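Local coordinates for UDP-N-acetylglucosamine 4,6-dehydratase (PDB 3PVZ), which probably acts as a lyase that removes water from UDP-N-acetylglucosamine, with nicotinamide-adenine-dinucleotide bound in a Rossmann-type domain, at residues 126-131 with 172-177; 132-137 with 373-378. All coordinates share one frame; numbering follows the deposited sequence.

Contact 1 of 2, residues 126-131 with 172-177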
# COMPACT_ATOMS: atom_id res chain seq x y z
N ARG A 126 6.04 4.77 -12.96
CA ARG A 126 4.93 4.28 -13.77
C ARG A 126 3.56 4.76 -13.27
O ARG A 126 2.57 4.63 -13.95
CB ARG A 126 4.95 2.75 -13.78
CG ARG A 126 4.86 2.10 -12.37
CD ARG A 126 6.01 1.10 -12.12
NE ARG A 126 7.04 1.63 -11.24
CZ ARG A 126 8.09 2.35 -11.64
NH1 ARG A 126 8.25 2.61 -12.93
NH2 ARG A 126 8.98 2.80 -10.77
N SER A 127 3.52 5.32 -12.06
CA SER A 127 2.27 5.86 -11.55
C SER A 127 1.84 7.07 -12.38
O SER A 127 0.78 7.64 -12.17
CB SER A 127 2.37 6.18 -10.05
OG SER A 127 2.38 4.97 -9.28
N GLU A 128 2.67 7.42 -13.36
CA GLU A 128 2.34 8.36 -14.41
C GLU A 128 1.43 7.89 -15.52
O GLU A 128 1.00 8.71 -16.32
CB GLU A 128 3.61 8.72 -15.15
CG GLU A 128 4.19 9.99 -14.78
CD GLU A 128 5.41 10.27 -15.61
OE1 GLU A 128 5.26 10.34 -16.86
OE2 GLU A 128 6.49 10.42 -15.01
N LYS A 129 1.26 6.57 -15.65
CA LYS A 129 0.56 5.97 -16.81
C LYS A 129 -0.65 6.74 -17.23
O LYS A 129 -0.84 7.06 -18.38
CB LYS A 129 0.01 4.58 -16.43
CG LYS A 129 0.97 3.40 -16.59
CD LYS A 129 0.38 2.07 -16.05
CE LYS A 129 -0.53 2.17 -14.84
NZ LYS A 129 -2.02 2.46 -15.17
N ASP A 130 -1.51 6.96 -16.24
CA ASP A 130 -2.88 7.33 -16.49
C ASP A 130 -3.21 8.57 -15.69
O ASP A 130 -2.52 8.88 -14.76
CB ASP A 130 -3.80 6.17 -16.13
CG ASP A 130 -3.84 5.89 -14.64
OD1 ASP A 130 -3.00 5.12 -14.13
OD2 ASP A 130 -4.74 6.43 -13.97
N PRO A 131 -4.25 9.29 -16.07
CA PRO A 131 -4.45 10.53 -15.37
C PRO A 131 -5.00 10.34 -13.93
O PRO A 131 -4.95 11.27 -13.14
CB PRO A 131 -5.43 11.29 -16.27
CG PRO A 131 -6.06 10.28 -17.17
CD PRO A 131 -5.25 9.04 -17.13
N VAL A 172 12.86 14.74 -14.60
CA VAL A 172 12.73 14.23 -15.95
C VAL A 172 11.39 13.48 -16.15
O VAL A 172 10.97 13.24 -17.28
CB VAL A 172 13.97 13.34 -16.31
CG1 VAL A 172 15.23 14.21 -16.46
CG2 VAL A 172 14.21 12.23 -15.24
N ASN A 173 10.71 13.15 -15.05
CA ASN A 173 9.41 12.46 -15.09
C ASN A 173 8.42 13.17 -14.13
O ASN A 173 8.81 14.08 -13.42
CB ASN A 173 9.62 10.99 -14.76
CG ASN A 173 10.35 10.79 -13.45
OD1 ASN A 173 10.14 11.52 -12.48
ND2 ASN A 173 11.20 9.78 -13.40
N MSE A 174 7.14 12.77 -14.13
CA MSE A 174 6.09 13.47 -13.34
C MSE A 174 6.24 13.26 -11.83
O MSE A 174 5.81 14.10 -11.03
CB MSE A 174 4.68 13.06 -13.78
CG MSE A 174 4.36 13.27 -15.27
SE MSE A 174 4.40 15.13 -15.66
CE MSE A 174 2.62 15.61 -14.95
N MSE A 175 6.79 12.12 -11.45
CA MSE A 175 7.17 11.82 -10.07
C MSE A 175 8.04 12.91 -9.48
O MSE A 175 7.71 13.52 -8.45
CB MSE A 175 7.98 10.52 -10.03
CG MSE A 175 7.32 9.42 -9.40
SE MSE A 175 7.21 9.87 -7.54
CE MSE A 175 9.16 9.84 -7.27
N GLY A 176 9.17 13.12 -10.14
CA GLY A 176 10.14 14.09 -9.71
C GLY A 176 9.56 15.47 -9.80
O GLY A 176 9.84 16.30 -8.94
N ALA A 177 8.76 15.74 -10.82
CA ALA A 177 8.09 17.04 -10.89
C ALA A 177 7.13 17.20 -9.67
O ALA A 177 7.06 18.29 -9.08
CB ALA A 177 7.34 17.19 -12.17
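Glu-128 and Met-174 make the polar link between the 3-10 turn at 126-128 and the first turn of helix 174-189. The backbone N of Met-174 donates to Glu-128 OE2 across 2.6 Å, with an N-H...O angle of 158°. The donor sits well above the carboxylate, 61° out of its plane. Glu-128 reaches it because its chain runs extended beyond CG. OE1 of the same carboxylate is hydrogen-bonded elsewhere, so both oxygens are engaged.

The capping bond proper lies within 172-177: Asn-173, the N-cap residue, accepts the N-H of Gly-176 on OD1 at 3.0 Å, almost in line with its C=O bond. The amide and carboxylate planes are turned 64° apart, and Glu-128 OE2 comes to 3.2 Å from Asn-173 CB.

Close carbon-carbon packing accompanies the bond. The methylene part of Glu-128 lies across the base of the Met-174 side chain at about a right angle, with Glu-128 CG 3.3 Å from Met-174 CB, a tight approach. Met-174, a selenomethionine, then bends at chi2 and chi3 and carries its end away from the turn, toward helix 372-382.

An ion pair lies farther along 126-131, where Lys-129 NZ forms a salt bridge with Asp-130 OD1 at 3.0 Å. Lys-129 NZ also bonds to Thr-93 O of the second subunit and makes a cation-pi contact with Phe-94 there. Asp-130 is itself the N-cap of helix 131-154.

The chemistry implies that helix 174-189 starts under two acceptors: a neutral amide from its own N-cap and a carboxylate supplied by a separate loop. The positive end of the helix dipole would probably favour the ionised form of Glu-128.

Contact 2 of 2, residues 132-137 with 373-378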
# COMPACT_ATOMS: atom_id res chain seq x y z
N PHE A 132 -5.48 9.15 -13.60
CA PHE A 132 -6.14 8.96 -12.32
C PHE A 132 -5.09 8.65 -11.26
O PHE A 132 -5.07 9.28 -10.22
CB PHE A 132 -7.22 7.90 -12.45
CG PHE A 132 -8.00 8.00 -13.74
CD1 PHE A 132 -8.78 9.13 -14.00
CD2 PHE A 132 -7.92 7.00 -14.71
CE1 PHE A 132 -9.48 9.25 -15.21
CE2 PHE A 132 -8.61 7.12 -15.90
CZ PHE A 132 -9.41 8.24 -16.14
N THR A 133 -4.18 7.74 -11.55
CA THR A 133 -3.06 7.50 -10.66
C THR A 133 -2.19 8.76 -10.49
O THR A 133 -1.73 9.05 -9.38
CB THR A 133 -2.20 6.32 -11.15
OG1 THR A 133 -3.05 5.20 -11.46
CG2 THR A 133 -1.24 5.91 -10.07
N LEU A 134 -2.02 9.52 -11.56
CA LEU A 134 -1.24 10.75 -11.54
C LEU A 134 -1.85 11.78 -10.62
O LEU A 134 -1.15 12.49 -9.93
CB LEU A 134 -1.17 11.31 -12.96
CG LEU A 134 -0.24 12.46 -13.35
CD1 LEU A 134 1.19 12.23 -12.86
CD2 LEU A 134 -0.25 12.65 -14.86
N MSE A 135 -3.17 11.88 -10.63
CA MSE A 135 -3.87 12.83 -9.75
C MSE A 135 -3.69 12.36 -8.32
O MSE A 135 -3.45 13.17 -7.45
CB MSE A 135 -5.35 12.93 -10.07
CG MSE A 135 -6.16 13.84 -9.20
SE MSE A 135 -5.55 15.65 -9.31
CE MSE A 135 -6.69 16.19 -10.82
N ARG A 136 -3.76 11.06 -8.08
CA ARG A 136 -3.57 10.56 -6.73
C ARG A 136 -2.17 10.88 -6.20
O ARG A 136 -1.99 11.16 -5.05
CB ARG A 136 -3.86 9.05 -6.64
CG ARG A 136 -3.63 8.56 -5.23
CD ARG A 136 -3.95 7.10 -5.01
NE ARG A 136 -3.55 6.75 -3.66
CZ ARG A 136 -2.94 5.62 -3.30
NH1 ARG A 136 -2.63 4.69 -4.18
NH2 ARG A 136 -2.58 5.44 -2.06
N MSE A 137 -1.18 10.81 -7.07
CA MSE A 137 0.21 11.05 -6.72
C MSE A 137 0.36 12.51 -6.35
O MSE A 137 1.11 12.85 -5.47
CB MSE A 137 1.12 10.67 -7.94
CG MSE A 137 2.40 11.48 -8.09
SE MSE A 137 3.50 11.00 -9.65
CE MSE A 137 4.27 9.49 -8.58
N GLU A 373 -2.59 15.12 -20.23
CA GLU A 373 -1.89 16.22 -20.86
C GLU A 373 -2.27 17.58 -20.27
O GLU A 373 -1.49 18.51 -20.32
CB GLU A 373 -2.11 16.18 -22.38
CG GLU A 373 -1.29 15.06 -23.06
CD GLU A 373 0.23 15.36 -23.08
OE1 GLU A 373 0.61 16.41 -23.67
OE2 GLU A 373 1.02 14.57 -22.49
N GLU A 374 -3.46 17.68 -19.71
CA GLU A 374 -3.84 18.86 -18.94
C GLU A 374 -2.94 19.04 -17.71
O GLU A 374 -2.53 20.16 -17.38
CB GLU A 374 -5.28 18.69 -18.48
CG GLU A 374 -6.06 19.96 -18.30
CD GLU A 374 -7.45 19.68 -17.79
OE1 GLU A 374 -7.88 18.50 -17.85
OE2 GLU A 374 -8.09 20.64 -17.30
N ILE A 375 -2.63 17.94 -17.03
CA ILE A 375 -1.77 17.99 -15.84
C ILE A 375 -0.33 18.35 -16.25
O ILE A 375 0.28 19.25 -15.67
CB ILE A 375 -1.76 16.66 -15.03
CG1 ILE A 375 -3.19 16.21 -14.70
CG2 ILE A 375 -0.96 16.83 -13.73
CD1 ILE A 375 -3.26 15.07 -13.70
N VAL A 376 0.17 17.68 -17.30
CA VAL A 376 1.49 17.98 -17.86
C VAL A 376 1.61 19.45 -18.22
O VAL A 376 2.62 20.08 -17.92
CB VAL A 376 1.82 17.15 -19.11
CG1 VAL A 376 3.13 17.63 -19.74
CG2 VAL A 376 1.91 15.66 -18.77
N GLN A 377 0.57 20.02 -18.81
CA GLN A 377 0.60 21.44 -19.17
C GLN A 377 0.68 22.34 -17.94
O GLN A 377 1.40 23.33 -17.93
CB GLN A 377 -0.61 21.81 -20.01
CG GLN A 377 -0.53 21.27 -21.42
CD GLN A 377 0.71 21.78 -22.17
OE1 GLN A 377 0.97 22.99 -22.24
NE2 GLN A 377 1.48 20.85 -22.73
N LEU A 378 -0.06 22.00 -16.91
CA LEU A 378 0.05 22.71 -15.66
C LEU A 378 1.47 22.54 -15.07
O LEU A 378 2.07 23.50 -14.61
CB LEU A 378 -1.01 22.21 -14.69
CG LEU A 378 -1.00 22.71 -13.27
CD1 LEU A 378 -1.25 24.20 -13.25
CD2 LEU A 378 -2.07 21.92 -12.52
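Two backbone oxygens of the second subunit, Ala-95 O and Ile-68 O, grip Arg-136 NH1 on the same short piece of helix that offers Leu-134 and Met-135 to Ile-375. The contact is a helix-helix packing in which the C-terminal helix 372-382 lies against helix 131-154, a helix of the Rossmann-type domain. One side of 131-154 thus faces the partner chain, where Thr-133 packs on Leu-96 of the second subunit, while another receives the C-terminal part of its own chain.

No hydrogen bond joins 132-137 to 373-378; the interaction is apolar and buried. Leu-134 and Ile-375 reach toward each other tip to tip. Ile-375 CD1 is the probing atom, touching both Leu-134 CG and Leu-134 CD2 at 4.0 Å. With CG1 beside the backbone N (chi1 -52°) and CD1 extended beyond it, the ethyl branch of Ile-375 spans the gap between the helices. Leu-134 swings CG anti to its own N (chi1 -170°), which brings its isobutyl group to meet that branch. The nearest CA atoms, those of Met-135 and Ile-375, are 8.3 Å apart, and side chains bridge the interval.

Met-135, a selenomethionine, flanks the meeting point. Its bends at chi2 and chi3 bring its end nearer to Ile-375. Beyond the two segments it packs on Ile-361 and Met-364 of helix 351-367, so that helix extends the apolar layer. Met-135 also packs on Glu-102 of the second subunit.

The same Ile-375 CD1 that meets Leu-134 also sits 4.4 Å from the backbone N of Met-135 and 4.6 Å from the methyl CE at the end of that residue's side chain.

How the contacts relate
The segments of contacts 1 and 2 alternate along the chain, 126-131 running straight into 132-137, and the centres of the two contacts lie 8 Å apart. Met-174 joins them: its CB packs 3.7 Å from Leu-134 CD1, and its CE reaches 3.9 Å from Val-376 CG2, so helix 174-189 meets both helices of contact 2. Both contacts also touch the second subunit. They differ in their relation to the cofactor. In contact 1 the side chain of Met-175 is about 5 Å from bound NAD and about 4 Å from that of NAD-binding Lys-179, whereas in contact 2 the side chain of Met-135 is about 13 Å from the NAD.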